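Local coordinates for protein methyltransferase (Streptococcus pyogenes, PDB 2ESR) that probably transfers methyl groups from S-adenosylmethionine to a substrate that is not established, at residues A[126-129]-A[130-134]. Residues are numbered along the deposited sequence; the frame is centred on the assembly and turned at random.
Sequences NLLS and EQVMV
In Val132, CG1 sits between the backbone N and the carbonyl carbon (chi1 70°), which turns it back over the preceding corner; in Leu128, CG lies anti to the carbonyl carbon (chi1 -55°), and the two side chains meet at a slant. Leu128 CB rests 3.9 Å from Val132 CG1, and farther out Leu128 CD2 comes to the same distance from Val132 CG2, so both valine branches are used. CD2 also reaches toward Val134 CG2, a looser approach at 4.4 Å. All three residues are buried, with Leu151 lying against Leu128 and Val134.

The corner itself is closed by the backbone: Val132 N donates to Ser129 O at 3.1 Å. Val132 CG1 packs 3.3 Å from the same Ser129 O. The serine hydroxyl also comes close to the valine, with OG 3.6 Å from Val132 CB, and it has weak hydrogen bonds to Phe101 O and Asp102 OD2 on strand 101-106. Glu130 points its side chain out from the corner, whereas the side-chain amide of Gln131 uses NE2 to reach Gly171 O and OE1 to take the N-H of His173, a residue of the C-terminal histidine tag.

Ser129 to Val132 form a type I beta turn, linking the short strand 128-129 to strand 132-139; strand 101-106, helix 111-124 and the parallel strand 132-139 make a beta-alpha-beta crossover, as in Rossmann-like methyltransferase folds.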
loop_
_atom_site.group_PDB
_atom_site.type_symbol
_atom_site.label_atom_id
_atom_site.label_comp_id
_atom_site.label_asym_id
_atom_site.label_seq_id
_atom_site.Cartn_x
_atom_site.Cartn_y
_atom_site.Cartn_z
ATOM N N ASN A 126 6.606 16.014 1.668
ATOM C CA ASN A 126 5.707 16.064 2.821
ATOM C C ASN A 126 5.086 14.716 3.135
ATOM O O ASN A 126 3.879 14.611 3.355
ATOM C CB ASN A 126 4.608 17.098 2.583
ATOM C CG ASN A 126 5.162 18.430 2.147
ATOM O OD1 ASN A 126 5.268 18.708 0.951
ATOM N ND2 ASN A 126 5.541 19.257 3.113
ATOM N N LEU A 127 5.925 13.687 3.168
ATOM C CA LEU A 127 5.475 12.331 3.437
ATOM C C LEU A 127 5.698 11.894 4.883
ATOM O O LEU A 127 5.414 10.750 5.235
ATOM C CB LEU A 127 6.199 11.356 2.509
ATOM C CG LEU A 127 5.884 11.504 1.017
ATOM C CD1 LEU A 127 6.855 10.668 0.194
ATOM C CD2 LEU A 127 4.453 11.071 0.771
ATOM N N LEU A 128 6.208 12.799 5.712
ATOM C CA LEU A 128 6.486 12.475 7.110
ATOM C C LEU A 128 5.502 13.119 8.083
ATOM O O LEU A 128 5.242 14.321 8.012
ATOM C CB LEU A 128 7.901 12.928 7.476
ATOM C CG LEU A 128 9.039 12.391 6.604
ATOM C CD1 LEU A 128 10.354 12.980 7.075
ATOM C CD2 LEU A 128 9.076 10.866 6.673
ATOM N N SER A 129 4.965 12.327 9.000
ATOM C CA SER A 129 4.028 12.873 9.977
ATOM C C SER A 129 4.794 13.811 10.898
ATOM O O SER A 129 6.027 13.777 10.953
ATOM C CB SER A 129 3.405 11.756 10.811
ATOM O OG SER A 129 4.340 11.257 11.758
ATOM N N GLU A 130 4.065 14.665 11.608
ATOM C CA GLU A 130 4.684 15.598 12.542
ATOM C C GLU A 130 5.540 14.835 13.550
ATOM O O GLU A 130 6.680 15.214 13.840
ATOM C CB GLU A 130 3.597 16.375 13.293
ATOM C CG GLU A 130 2.800 17.336 12.433
ATOM C CD GLU A 130 3.578 18.594 12.096
ATOM O OE1 GLU A 130 4.655 18.484 11.471
ATOM O OE2 GLU A 130 3.110 19.697 12.459
ATOM N N GLN A 131 4.980 13.747 14.068
ATOM C CA GLN A 131 5.644 12.929 15.084
ATOM C C GLN A 131 6.390 11.729 14.526
ATOM O O GLN A 131 6.573 10.720 15.207
ATOM C CB GLN A 131 4.606 12.447 16.096
ATOM C CG GLN A 131 3.945 13.574 16.860
ATOM C CD GLN A 131 4.949 14.384 17.645
ATOM O OE1 GLN A 131 5.750 13.829 18.398
ATOM N NE2 GLN A 131 4.917 15.704 17.477
ATOM N N VAL A 132 6.843 11.846 13.284
ATOM C CA VAL A 132 7.554 10.750 12.643
ATOM C C VAL A 132 8.862 10.352 13.323
ATOM O O VAL A 132 9.540 11.170 13.954
ATOM C CB VAL A 132 7.893 11.106 11.169
ATOM C CG1 VAL A 132 8.962 12.174 11.135
ATOM C CG2 VAL A 132 8.349 9.874 10.403
HETATM N N MSE A 133 9.196 9.074 13.198
HETATM C CA MSE A 133 10.459 8.554 13.677
HETATM C C MSE A 133 11.071 7.898 12.436
HETATM O O MSE A 133 10.460 7.002 11.834
HETATM C CB MSE A 133 10.263 7.511 14.780
HETATM C CG MSE A 133 9.965 8.124 16.131
HETATM SE SE MSE A 133 9.885 6.736 17.455
HETATM C CE MSE A 133 8.211 5.966 16.961
ATOM N N VAL A 134 12.235 8.387 12.014
ATOM C CA VAL A 134 12.943 7.807 10.873
ATOM C C VAL A 134 14.105 7.030 11.489
ATOM O O VAL A 134 15.073 7.609 12.011
ATOM C CB VAL A 134 13.470 8.886 9.902
ATOM C CG1 VAL A 134 14.209 8.220 8.740
ATOM C CG2 VAL A 134 12.302 9.693 9.349
#